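Local coordinates for glycerophosphoryl diester phosphodiesterase (Parabacteroides distasonis, PDB 3MZ2), which probably hydrolyses glycerophosphodiesters, on a TIM-barrel fold, at residues Trp128-Thr133 and Glu157-Ile162; Lys43-Asn48 and Phe53-Ser58; Asp18-Phe23 and Asn179-Ala184; Asn89-Gly92 and Asp96-Trp99. One frame throughout, in Å; residues are numbered along the deposited sequence. Where two conformers were deposited one is given.

Overall arrangement
The contacts sample different levels of one beta/alpha barrel. Contacts 1 and 3 lie where barrel strands begin, their centres about 11 Å apart, and they are joined directly: strands 160-164 and 182-185 are neighbours, with Ile162 N 3.1 Å from Met181 O. Contact 2 centres about 17 Å from contact 1 and touches it through Trp128, whose indole packs on Phe53, Glu54 and Leu57. Its segment 43-48 follows strand 33-36, on the side where TIM barrels generally carry their active sites. Contact 4 stands apart, in the loop between strand 76-78 and helix 99-102; its centre is about 22 Å from that of contact 2 and 35 Å from that of contact 3.

Contact 1. Residues Trp128-Thr133 and Glu157-Ile162; sequences WARGKT and EPYVMI
Arg130 lays the aliphatic part of its side chain over one face of the Tyr159 ring, and this CH-pi packing dominates the contact. The CH-pi interaction comes from the base of the arm: Arg130 CB is 3.9 Å from the centroid of the Tyr159 ring and 24° off its normal. Further along, Arg130 CG lies 3.6 Å from Tyr159 CZ, and Arg130 CD reaches the phenol end, 3.5 Å from Tyr159 OH. With CG anti to the backbone N (chi1 -169°) the methylenes come over the ring, and the extended chain from CG to NE then carries the guanidinium past the hydroxyl. A tetraethylene glycol, probably from the crystallisation liquor, lies about 3 Å from the arginine side chain.

Van der Waals contacts surround this packing. Thr133 O rests 3.6 Å from Tyr159 CB, while Ala129 CB approaches more loosely, 4.4 Å from Tyr159 CD2. A serine in place of Tyr159 would probably leave the arginine methylenes without the surface they lie on and open a gap beside Ala129.

Hydrogen bonds shape the turn itself. Ala129 O accepts from both Lys132 N and Thr133 N, and Lys132 NZ bonds to Trp128 O at 2.9 Å, in the carbonyl plane on a lone pair. Gly131 supplies the positive phi (85°) that this turn needs.

The contact thus joins the end of helix 122-129 to the entry of strand 160-164. Tyr159 also touches Ile126 of that helix and shares a backbone hydrogen bond with Leu135, in the parallel neighbouring strand 135-137 of the barrel.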
loop_
_atom_site.group_PDB
_atom_site.type_symbol
_atom_site.label_atom_id
_atom_site.label_comp_id
_atom_site.label_asym_id
_atom_site.label_seq_id
_atom_site.Cartn_x
_atom_site.Cartn_y
_atom_site.Cartn_z
ATOM N N TRP A 128 -25.012 -2.857 -7.894
ATOM C CA TRP A 128 -25.161 -2.453 -9.296
ATOM C C TRP A 128 -24.444 -3.364 -10.273
ATOM O O TRP A 128 -24.928 -3.646 -11.346
ATOM C CB TRP A 128 -24.617 -1.039 -9.452
ATOM C CG TRP A 128 -24.578 -0.582 -10.885
ATOM C CD1 TRP A 128 -25.628 -0.063 -11.615
ATOM C CD2 TRP A 128 -23.473 -0.655 -11.771
ATOM N NE1 TRP A 128 -25.216 0.206 -12.903
ATOM C CE2 TRP A 128 -23.901 -0.163 -13.025
ATOM C CE3 TRP A 128 -22.144 -1.091 -11.639
ATOM C CZ2 TRP A 128 -23.022 -0.064 -14.137
ATOM C CZ3 TRP A 128 -21.289 -1.025 -12.761
ATOM C CH2 TRP A 128 -21.747 -0.526 -13.981
ATOM N N ALA A 129 -23.285 -3.855 -9.886
ATOM C CA ALA A 129 -22.456 -4.623 -10.810
ATOM C C ALA A 129 -23.058 -6.001 -11.136
ATOM O O ALA A 129 -22.787 -6.551 -12.203
ATOM C CB ALA A 129 -21.044 -4.766 -10.249
ATOM N N ARG A 130 -23.811 -6.581 -10.204
ATOM C CA ARG A 130 -24.321 -7.943 -10.361
ATOM C C ARG A 130 -25.130 -8.051 -11.656
ATOM O O ARG A 130 -26.141 -7.349 -11.806
ATOM C CB ARG A 130 -25.203 -8.312 -9.170
ATOM C CG ARG A 130 -25.587 -9.795 -9.064
ATOM C CD ARG A 130 -26.527 -9.999 -7.870
ATOM N NE ARG A 130 -27.208 -11.291 -7.816
ATOM C CZ ARG A 130 -28.166 -11.572 -6.931
ATOM N NH1 ARG A 130 -28.537 -10.652 -6.044
ATOM N NH2 ARG A 130 -28.742 -12.769 -6.926
ATOM N N GLY A 131 -24.696 -8.917 -12.579
ATOM C CA GLY A 131 -25.397 -9.093 -13.862
ATOM C C GLY A 131 -25.019 -8.120 -14.959
ATOM O O GLY A 131 -25.579 -8.186 -16.076
ATOM N N LYS A 132 -24.121 -7.179 -14.645
ATOM C CA LYS A 132 -23.629 -6.225 -15.621
ATOM C C LYS A 132 -22.132 -6.325 -15.908
ATOM O O LYS A 132 -21.716 -6.188 -17.056
ATOM C CB LYS A 132 -23.931 -4.803 -15.196
ATOM C CG LYS A 132 -25.385 -4.523 -14.947
ATOM C CD LYS A 132 -25.572 -3.072 -14.576
ATOM C CE LYS A 132 -26.999 -2.817 -14.134
ATOM N NZ LYS A 132 -27.431 -3.375 -12.776
ATOM N N THR A 133 -21.310 -6.516 -14.875
ATOM C CA THR A 133 -19.868 -6.427 -15.016
ATOM C C THR A 133 -19.189 -7.180 -13.842
ATOM O O THR A 133 -19.836 -7.901 -13.096
ATOM C CB THR A 133 -19.431 -4.925 -15.065
ATOM O OG1 THR A 133 -18.013 -4.823 -15.315
ATOM C CG2 THR A 133 -19.748 -4.196 -13.780
ATOM N N GLU A 157 -18.724 -13.628 -5.101
ATOM C CA GLU A 157 -17.547 -14.197 -5.803
ATOM C C GLU A 157 -17.588 -14.186 -7.310
ATOM O O GLU A 157 -16.517 -14.033 -7.937
ATOM C CB GLU A 157 -17.247 -15.608 -5.356
ATOM C CG GLU A 157 -17.084 -15.798 -3.814
ATOM C CD GLU A 157 -18.349 -16.279 -3.107
ATOM O OE1 GLU A 157 -19.479 -15.918 -3.526
ATOM O OE2 GLU A 157 -18.219 -17.026 -2.099
ATOM N N PRO A 158 -18.781 -14.376 -7.917
ATOM C CA PRO A 158 -18.788 -14.339 -9.391
ATOM C C PRO A 158 -18.597 -12.977 -10.045
ATOM O O PRO A 158 -18.508 -12.896 -11.280
ATOM C CB PRO A 158 -20.195 -14.869 -9.744
ATOM C CG PRO A 158 -20.615 -15.672 -8.538
ATOM C CD PRO A 158 -20.017 -14.971 -7.364
ATOM N N TYR A 159 -18.596 -11.896 -9.267
ATOM C CA TYR A 159 -18.533 -10.560 -9.842
ATOM C C TYR A 159 -17.678 -9.563 -9.065
ATOM O O TYR A 159 -17.662 -8.382 -9.405
ATOM C CB TYR A 159 -19.922 -9.963 -10.138
ATOM C CG TYR A 159 -20.878 -9.913 -8.980
ATOM C CD1 TYR A 159 -21.625 -11.051 -8.604
ATOM C CD2 TYR A 159 -21.187 -8.686 -8.341
ATOM C CE1 TYR A 159 -22.508 -10.997 -7.544
ATOM C CE2 TYR A 159 -22.091 -8.635 -7.305
ATOM C CZ TYR A 159 -22.727 -9.778 -6.887
ATOM O OH TYR A 159 -23.633 -9.699 -5.861
ATOM N N VAL A 160 -16.985 -10.012 -8.035
ATOM C CA VAL A 160 -16.069 -9.118 -7.291
ATOM C C VAL A 160 -14.758 -9.876 -7.112
ATOM O O VAL A 160 -14.700 -10.859 -6.362
ATOM C CB VAL A 160 -16.660 -8.687 -5.936
ATOM C CG1 VAL A 160 -15.710 -7.660 -5.212
ATOM C CG2 VAL A 160 -18.077 -8.133 -6.068
HETATM N N MSE A 161 -13.721 -9.449 -7.831
HETATM C CA MSE A 161 -12.394 -10.082 -7.808
HETATM C C MSE A 161 -11.493 -9.313 -6.866
HETATM O O MSE A 161 -11.768 -8.130 -6.577
HETATM C CB MSE A 161 -11.738 -10.094 -9.204
HETATM C CG MSE A 161 -12.464 -10.976 -10.150
HETATM SE SE MSE A 161 -11.973 -10.664 -12.016
HETATM C CE MSE A 161 -10.052 -11.064 -11.972
ATOM N N ILE A 162 -10.410 -9.950 -6.449
ATOM C CA ILE A 162 -9.470 -9.333 -5.484
ATOM C C ILE A 162 -8.097 -9.193 -6.136
ATOM O O ILE A 162 -7.584 -10.145 -6.682
ATOM C CB ILE A 162 -9.352 -10.195 -4.212
ATOM C CG1 ILE A 162 -10.745 -10.414 -3.587
ATOM C CG2 ILE A 162 -8.392 -9.518 -3.182
ATOM C CD1 ILE A 162 -10.813 -11.619 -2.591
#

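Contact 2. Residues Lys43-Asn48 and Phe53-Ser58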
loop_
_atom_site.group_PDB
_atom_site.type_symbol
_atom_site.label_atom_id
_atom_site.label_comp_id
_atom_site.label_asym_id
_atom_site.label_seq_id
_atom_site.Cartn_x
_atom_site.Cartn_y
_atom_site.Cartn_z
ATOM N N LYS A 43 -14.091 13.788 -19.325
ATOM C CA LYS A 43 -14.787 15.045 -19.105
ATOM C C LYS A 43 -16.212 14.789 -18.617
ATOM O O LYS A 43 -16.992 14.085 -19.277
ATOM C CB LYS A 43 -14.819 15.925 -20.373
ATOM C CG LYS A 43 -15.521 17.235 -20.100
ATOM N N GLY A 44 -16.543 15.328 -17.449
ATOM C CA GLY A 44 -17.819 15.034 -16.805
ATOM C C GLY A 44 -17.981 13.692 -16.083
ATOM O O GLY A 44 -19.061 13.409 -15.552
ATOM N N TYR A 45 -16.927 12.873 -16.073
ATOM C CA TYR A 45 -16.977 11.502 -15.551
ATOM C C TYR A 45 -15.786 11.251 -14.627
ATOM O O TYR A 45 -14.713 10.832 -15.034
ATOM C CB TYR A 45 -17.073 10.490 -16.714
ATOM C CG TYR A 45 -18.407 10.609 -17.413
ATOM C CD1 TYR A 45 -19.547 10.216 -16.765
ATOM C CD2 TYR A 45 -18.533 11.186 -18.681
ATOM C CE1 TYR A 45 -20.769 10.314 -17.334
ATOM C CE2 TYR A 45 -19.805 11.321 -19.259
ATOM C CZ TYR A 45 -20.909 10.857 -18.562
ATOM O OH TYR A 45 -22.210 10.924 -19.027
ATOM N N PRO A 46 -15.991 11.493 -13.327
ATOM C CA PRO A 46 -14.936 11.245 -12.366
ATOM C C PRO A 46 -14.542 9.769 -12.154
ATOM O O PRO A 46 -15.344 8.851 -12.362
ATOM C CB PRO A 46 -15.532 11.802 -11.068
ATOM C CG PRO A 46 -16.667 12.696 -11.485
ATOM C CD PRO A 46 -17.200 12.062 -12.705
ATOM N N GLU A 47 -13.307 9.557 -11.738
ATOM C CA GLU A 47 -12.828 8.272 -11.174
ATOM C C GLU A 47 -13.750 7.784 -10.100
ATOM O O GLU A 47 -14.320 8.614 -9.378
ATOM C CB GLU A 47 -11.517 8.507 -10.421
ATOM C CG GLU A 47 -10.373 8.705 -11.254
ATOM C CD GLU A 47 -9.115 9.027 -10.468
ATOM O OE1 GLU A 47 -8.990 8.778 -9.219
ATOM O OE2 GLU A 47 -8.200 9.490 -11.166
ATOM N N ASN A 48 -13.854 6.459 -9.971
ATOM C CA ASN A 48 -14.556 5.834 -8.833
ATOM C C ASN A 48 -15.949 6.439 -8.616
ATOM O O ASN A 48 -16.338 6.790 -7.496
ATOM C CB ASN A 48 -13.692 5.922 -7.560
ATOM C CG ASN A 48 -12.569 4.909 -7.541
ATOM O OD1 ASN A 48 -12.806 3.698 -7.566
ATOM N ND2 ASN A 48 -11.320 5.390 -7.451
ATOM N N PHE A 53 -18.872 4.413 -14.420
ATOM C CA PHE A 53 -19.023 3.006 -14.755
ATOM C C PHE A 53 -20.115 2.843 -15.806
ATOM O O PHE A 53 -19.938 2.132 -16.815
ATOM C CB PHE A 53 -19.385 2.114 -13.540
ATOM C CG PHE A 53 -18.534 2.299 -12.307
ATOM C CD1 PHE A 53 -17.198 2.662 -12.375
ATOM C CD2 PHE A 53 -19.089 1.998 -11.050
ATOM C CE1 PHE A 53 -16.453 2.757 -11.230
ATOM C CE2 PHE A 53 -18.358 2.164 -9.891
ATOM C CZ PHE A 53 -17.045 2.541 -9.964
ATOM N N GLU A 54 -21.272 3.455 -15.538
ATOM C CA GLU A 54 -22.430 3.360 -16.441
ATOM C C GLU A 54 -22.133 3.929 -17.844
ATOM O O GLU A 54 -22.490 3.319 -18.888
ATOM C CB GLU A 54 -23.622 4.097 -15.811
ATOM C CG GLU A 54 -24.099 3.483 -14.521
ATOM C CD GLU A 54 -24.929 4.418 -13.621
ATOM O OE1 GLU A 54 -25.356 5.514 -14.083
ATOM O OE2 GLU A 54 -25.141 4.030 -12.436
ATOM N N ASN A 55 -21.501 5.091 -17.862
ATOM C CA ASN A 55 -21.059 5.719 -19.110
ATOM C C ASN A 55 -20.130 4.801 -19.892
ATOM O O ASN A 55 -20.335 4.572 -21.092
ATOM C CB ASN A 55 -20.341 7.041 -18.827
ATOM C CG ASN A 55 -19.995 7.805 -20.108
ATOM O OD1 ASN A 55 -20.891 8.131 -20.890
ATOM N ND2 ASN A 55 -18.719 8.128 -20.302
ATOM N N THR A 56 -19.138 4.231 -19.242
ATOM C CA THR A 56 -18.243 3.331 -19.952
ATOM C C THR A 56 -19.001 2.158 -20.587
ATOM O O THR A 56 -18.766 1.850 -21.731
ATOM C CB THR A 56 -17.120 2.796 -19.043
ATOM O OG1 THR A 56 -16.331 3.889 -18.565
ATOM C CG2 THR A 56 -16.176 1.808 -19.761
ATOM N N LEU A 57 -19.886 1.491 -19.851
ATOM C CA LEU A 57 -20.665 0.397 -20.431
ATOM C C LEU A 57 -21.552 0.766 -21.624
ATOM O O LEU A 57 -21.870 -0.098 -22.452
ATOM C CB LEU A 57 -21.508 -0.281 -19.377
ATOM C CG LEU A 57 -20.732 -0.988 -18.272
ATOM C CD1 LEU A 57 -21.721 -1.776 -17.438
ATOM C CD2 LEU A 57 -19.604 -1.882 -18.776
ATOM N N SER A 58 -21.957 2.034 -21.751
ATOM C CA SER A 58 -22.732 2.475 -22.914
ATOM C C SER A 58 -21.939 2.362 -24.223
ATOM O O SER A 58 -22.514 2.213 -25.300
ATOM C CB SER A 58 -23.210 3.924 -22.731
ATOM O OG SER A 58 -23.937 4.082 -21.519
#
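Tyr45 and Asn55 form a flat stack of phenol ring on carboxamide, their planes 5° apart. Asn55 ND2 sits 3.5 Å from Tyr45 CD2, and Asn55 OD1 is 3.6 Å from Tyr45 CZ. Beside the amide, Asn55 CB adds a CH-pi contact, 3.9 Å from the centroid of the Tyr45 ring. With CG anti to the backbone N (chi1 -174°), Asn55 carries its amide off helix 50-59 and over the ring. This is the close part of the interface, although both residues are partly exposed.

The second meeting is buried but looser: Phe53 CZ comes no nearer than 4.3 Å to Asn48 C. Each is committed to others, Phe53 to Phe64 and Ile66, and Asn48 ND2 to Asp67 OD2. Between these two points Glu47 turns away, salt-bridged to Arg38, Arg41 and Arg86 in the family's Pro-Glu-Asn sequence.

Replacing Tyr45 by an alanine would probably uncover one side of the Asn55 amide and leave it free to turn. Lying parallel to the ring, the amide presents its pi face rather than an N-H, so dispersion and amide-pi stacking hold this pair, while Pro46 O, bonded to Thr52 OG1, gives loop and helix a polar link.

Contact 3. Residues Asp18-Phe23 and Asn179-Ala184; sequences DDLISF and NFMFEA
Leu20 meets Met181 without a ring between them; the phenylalanine rings of both segments face other parts of the fold. Phe23, farther along the helix, makes an edge-to-face contact with Phe288. Phe180, directly before Met181, points away from the helix and packs on Ala148, Ile151 and Thr152 of helix 144-153 and on Phe173 of helix 167-176. Phe182 touches Phe173 and Tyr174 of that last helix.

The contact itself is wholly apolar. Leu20 CD2 bears on the root of the other side chain, 3.5 Å from Met181 CB and 3.7 Å from Met181 CG. The leucine branch point follows, with Leu20 CG 4.0 Å from Met181 CG. Met181, modelled as selenomethionine, leaves its backbone with CG anti to N (chi1 178°); the bend at chi2 (85°) then turns the selenium toward the helix, and the methyl CE swings back away from it. The selenium meets the next residue more loosely: Ile21 CG1 lies 4.3 Å from Met181 SE. The two helical residues therefore share the one side chain, Leu20 at its base and Ile21 near its end.

Others complete the packing. Leu20 also touches Ile134, and its CD2 approaches Glu157 O; Ile21 leans on His204, and Met181 on Met161.

Helix 17-23, more than 150 residues distant in sequence, is thereby laid against the start of strand 182-185. Met181 shares a backbone hydrogen bond with Ile162 of the parallel strand 160-164, and Phe182 bonds to His204 and Met206 on the other flank, so the N-terminal helix packs where adjacent barrel strands begin.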
loop_
_atom_site.group_PDB
_atom_site.type_symbol
_atom_site.label_atom_id
_atom_site.label_comp_id
_atom_site.label_asym_id
_atom_site.label_seq_id
_atom_site.Cartn_x
_atom_site.Cartn_y
_atom_site.Cartn_z
ATOM N N ASP A 18 -18.032 -20.751 -11.821
ATOM C CA ASP A 18 -17.579 -21.508 -12.994
ATOM C C ASP A 18 -17.592 -20.661 -14.287
ATOM O O ASP A 18 -16.670 -20.755 -15.111
ATOM C CB ASP A 18 -18.414 -22.788 -13.204
ATOM C CG ASP A 18 -18.163 -23.822 -12.115
ATOM O OD1 ASP A 18 -17.111 -23.720 -11.432
ATOM O OD2 ASP A 18 -19.011 -24.730 -11.978
ATOM N N ASP A 19 -18.608 -19.815 -14.447
ATOM C CA ASP A 19 -18.661 -18.939 -15.625
ATOM C C ASP A 19 -17.513 -17.919 -15.584
ATOM O O ASP A 19 -16.939 -17.579 -16.609
ATOM C CB ASP A 19 -19.971 -18.164 -15.698
ATOM C CG ASP A 19 -21.129 -18.970 -16.224
ATOM O OD1 ASP A 19 -20.955 -20.133 -16.703
ATOM O OD2 ASP A 19 -22.239 -18.378 -16.165
ATOM N N LEU A 20 -17.166 -17.460 -14.389
ATOM C CA LEU A 20 -16.134 -16.442 -14.241
ATOM C C LEU A 20 -14.799 -17.079 -14.574
ATOM O O LEU A 20 -14.008 -16.490 -15.276
ATOM C CB LEU A 20 -16.142 -15.816 -12.830
ATOM C CG LEU A 20 -15.088 -14.728 -12.560
ATOM C CD1 LEU A 20 -15.206 -13.528 -13.459
ATOM C CD2 LEU A 20 -15.174 -14.330 -11.051
ATOM N N ILE A 21 -14.553 -18.284 -14.075
ATOM C CA ILE A 21 -13.297 -19.007 -14.393
ATOM C C ILE A 21 -13.216 -19.242 -15.897
ATOM O O ILE A 21 -12.210 -18.973 -16.534
ATOM C CB ILE A 21 -13.230 -20.352 -13.608
ATOM C CG1 ILE A 21 -13.001 -20.093 -12.128
ATOM C CG2 ILE A 21 -12.168 -21.338 -14.187
ATOM C CD1 ILE A 21 -13.316 -21.302 -11.236
ATOM N N SER A 22 -14.332 -19.668 -16.490
ATOM C CA SER A 22 -14.353 -19.880 -17.927
ATOM C C SER A 22 -14.035 -18.620 -18.712
ATOM O O SER A 22 -13.234 -18.648 -19.679
ATOM C CB SER A 22 -15.724 -20.371 -18.359
ATOM O OG SER A 22 -15.687 -20.808 -19.701
ATOM N N PHE A 23 -14.670 -17.520 -18.306
ATOM C CA PHE A 23 -14.491 -16.215 -18.944
ATOM C C PHE A 23 -12.993 -15.880 -19.025
ATOM O O PHE A 23 -12.504 -15.437 -20.059
ATOM C CB PHE A 23 -15.280 -15.124 -18.168
ATOM C CG PHE A 23 -15.172 -13.712 -18.750
ATOM C CD1 PHE A 23 -15.843 -13.363 -19.923
ATOM C CD2 PHE A 23 -14.390 -12.748 -18.143
ATOM C CE1 PHE A 23 -15.776 -12.074 -20.427
ATOM C CE2 PHE A 23 -14.295 -11.470 -18.661
ATOM C CZ PHE A 23 -14.999 -11.142 -19.798
ATOM N N ASN A 179 -13.438 -20.101 -3.742
ATOM C CA ASN A 179 -14.201 -19.625 -4.877
ATOM C C ASN A 179 -13.810 -18.209 -5.287
ATOM O O ASN A 179 -14.332 -17.681 -6.253
ATOM C CB ASN A 179 -15.689 -19.707 -4.562
ATOM C CG ASN A 179 -16.194 -21.160 -4.479
ATOM O OD1 ASN A 179 -15.724 -22.046 -5.210
ATOM N ND2 ASN A 179 -17.052 -21.420 -3.534
ATOM N N PHE A 180 -12.877 -17.574 -4.579
ATOM C CA PHE A 180 -12.443 -16.249 -5.010
ATOM C C PHE A 180 -11.670 -16.298 -6.340
ATOM O O PHE A 180 -10.909 -17.245 -6.625
ATOM C CB PHE A 180 -11.511 -15.630 -3.995
ATOM C CG PHE A 180 -12.136 -15.152 -2.701
ATOM C CD1 PHE A 180 -13.397 -14.556 -2.641
ATOM C CD2 PHE A 180 -11.379 -15.202 -1.539
ATOM C CE1 PHE A 180 -13.922 -14.136 -1.415
ATOM C CE2 PHE A 180 -11.868 -14.755 -0.339
ATOM C CZ PHE A 180 -13.117 -14.211 -0.274
HETATM N N MSE A 181 -11.830 -15.248 -7.126
HETATM C CA MSE A 181 -11.070 -15.047 -8.361
HETATM C C MSE A 181 -10.136 -13.870 -8.155
HETATM O O MSE A 181 -10.552 -12.875 -7.563
HETATM C CB MSE A 181 -12.030 -14.807 -9.500
HETATM C CG MSE A 181 -11.494 -14.525 -10.873
HETATM SE SE MSE A 181 -11.118 -16.203 -11.798
HETATM C CE MSE A 181 -9.578 -15.578 -12.783
ATOM N N PHE A 182 -8.918 -13.958 -8.695
ATOM C CA PHE A 182 -7.899 -12.961 -8.460
ATOM C C PHE A 182 -7.447 -12.217 -9.708
ATOM O O PHE A 182 -7.328 -12.832 -10.793
ATOM C CB PHE A 182 -6.675 -13.639 -7.836
ATOM C CG PHE A 182 -6.981 -14.270 -6.524
ATOM C CD1 PHE A 182 -7.289 -13.481 -5.431
ATOM C CD2 PHE A 182 -7.003 -15.641 -6.397
ATOM C CE1 PHE A 182 -7.614 -14.057 -4.219
ATOM C CE2 PHE A 182 -7.347 -16.253 -5.184
ATOM C CZ PHE A 182 -7.606 -15.474 -4.086
ATOM N N GLU A 183 -7.121 -10.933 -9.508
ATOM C CA GLU A 183 -6.187 -10.243 -10.407
ATOM C C GLU A 183 -4.821 -10.306 -9.687
ATOM O O GLU A 183 -4.660 -9.741 -8.636
ATOM C CB GLU A 183 -6.591 -8.788 -10.662
ATOM C CG GLU A 183 -5.531 -8.095 -11.504
ATOM C CD GLU A 183 -5.764 -6.636 -11.709
ATOM O OE1 GLU A 183 -6.844 -6.283 -12.253
ATOM O OE2 GLU A 183 -4.815 -5.885 -11.396
ATOM N N ALA A 184 -3.900 -11.074 -10.220
ATOM C CA ALA A 184 -2.591 -11.281 -9.596
ATOM C C ALA A 184 -1.499 -10.525 -10.333
ATOM O O ALA A 184 -1.437 -10.568 -11.533
ATOM C CB ALA A 184 -2.268 -12.792 -9.571
#

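Contact 4. Residues Asn89-Gly92 and Asp96-Trp99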
loop_
_atom_site.group_PDB
_atom_site.type_symbol
_atom_site.label_atom_id
_atom_site.label_comp_id
_atom_site.label_asym_id
_atom_site.label_seq_id
_atom_site.Cartn_x
_atom_site.Cartn_y
_atom_site.Cartn_z
ATOM N N ASN A 89 -14.413 18.284 -4.398
ATOM C CA ASN A 89 -14.343 19.647 -3.864
ATOM C C ASN A 89 -14.131 19.699 -2.346
ATOM O O ASN A 89 -14.346 20.738 -1.725
ATOM C CB ASN A 89 -15.597 20.433 -4.251
ATOM C CG ASN A 89 -16.862 19.897 -3.605
ATOM O OD1 ASN A 89 -16.874 18.806 -3.007
ATOM N ND2 ASN A 89 -17.951 20.671 -3.716
ATOM N N GLY A 90 -13.760 18.570 -1.743
ATOM C CA GLY A 90 -13.485 18.511 -0.317
ATOM C C GLY A 90 -12.014 18.748 -0.012
ATOM O O GLY A 90 -11.200 18.857 -0.932
ATOM N N THR A 91 -11.697 18.831 1.282
ATOM C CA THR A 91 -10.319 18.895 1.769
ATOM C C THR A 91 -10.169 17.949 2.956
ATOM O O THR A 91 -11.154 17.645 3.634
ATOM C CB THR A 91 -9.915 20.335 2.192
ATOM O OG1 THR A 91 -10.691 20.724 3.315
ATOM C CG2 THR A 91 -10.098 21.329 1.036
ATOM N N GLY A 92 -8.947 17.475 3.204
ATOM C CA GLY A 92 -8.657 16.525 4.285
ATOM C C GLY A 92 -8.677 15.097 3.765
ATOM O O GLY A 92 -8.702 14.890 2.550
ATOM N N ASP A 96 -11.340 11.263 7.765
ATOM C CA ASP A 96 -11.786 12.318 8.724
ATOM C C ASP A 96 -13.305 12.545 8.742
ATOM O O ASP A 96 -13.785 13.288 9.599
ATOM C CB ASP A 96 -11.201 13.721 8.441
ATOM C CG ASP A 96 -9.677 13.781 8.462
ATOM O OD1 ASP A 96 -9.042 13.200 9.380
ATOM O OD2 ASP A 96 -9.150 14.523 7.588
ATOM N N TYR A 97 -14.039 11.972 7.789
ATOM C CA TYR A 97 -15.455 12.279 7.610
ATOM C C TYR A 97 -16.295 11.015 7.696
ATOM O O TYR A 97 -15.888 9.964 7.242
ATOM C CB TYR A 97 -15.677 12.905 6.226
ATOM C CG TYR A 97 -14.962 14.215 6.041
ATOM C CD1 TYR A 97 -15.520 15.394 6.485
ATOM C CD2 TYR A 97 -13.750 14.277 5.349
ATOM C CE1 TYR A 97 -14.871 16.611 6.309
ATOM C CE2 TYR A 97 -13.090 15.492 5.178
ATOM C CZ TYR A 97 -13.667 16.652 5.649
ATOM O OH TYR A 97 -13.054 17.878 5.480
ATOM N N THR A 98 -17.471 11.122 8.298
ATOM C CA THR A 98 -18.439 10.055 8.201
ATOM C C THR A 98 -18.929 9.972 6.784
ATOM O O THR A 98 -18.789 10.959 6.022
ATOM C CB THR A 98 -19.662 10.290 9.101
ATOM O OG1 THR A 98 -20.334 11.478 8.684
ATOM C CG2 THR A 98 -19.244 10.437 10.560
ATOM N N TRP A 99 -19.558 8.841 6.457
ATOM C CA TRP A 99 -20.200 8.640 5.162
ATOM C C TRP A 99 -21.192 9.780 4.901
ATOM O O TRP A 99 -21.184 10.365 3.832
ATOM C CB TRP A 99 -20.898 7.258 5.049
ATOM C CG TRP A 99 -21.817 7.207 3.819
ATOM C CD1 TRP A 99 -21.453 6.929 2.522
ATOM C CD2 TRP A 99 -23.218 7.495 3.778
ATOM N NE1 TRP A 99 -22.556 6.998 1.691
ATOM C CE2 TRP A 99 -23.642 7.359 2.436
ATOM C CE3 TRP A 99 -24.154 7.892 4.739
ATOM C CZ2 TRP A 99 -24.977 7.578 2.042
ATOM C CZ3 TRP A 99 -25.479 8.100 4.345
ATOM C CH2 TRP A 99 -25.870 7.939 3.008
#
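Tyr97 donates its phenol hydrogen to the backbone carbonyl of Thr91, the one hydrogen bond between the segments. Tyr97 OH lies 2.7 Å from Thr91 O; the C=O...O angle is 158°, with the donor tilted 21° from the carbonyl plane. The carbonyl oxygen sits at the edge of the ring and in its plane, 3.3 Å from Tyr97 CE2. A chi1 of -63°, with CG anti to the carbonyl carbon, swings the phenol across the turn to this acceptor.

Van der Waals contact makes up the remainder. Asp96 OD2 is 3.9 Å from Gly92 CA, and the same oxygen accepts from Lys93 N, which draws the carboxylate to the start of the turn. Gly92 has a positive phi, and a CB there would be jammed against both the preceding carbonyl and Asp96 OD2, which accounts for glycine at this point.

Outside the two segments, the Tyr97 ring meets Phe105 edge-to-face and touches Leu84. Thr98 is the N-cap of helix 99-102, which follows immediately.

A short turn on the protein surface is thus closed by one short bond, received nearly end-on by the carbonyl, and a second time by the bond of Asp96 to Lys93 N, while Phe105 flanks the phenol.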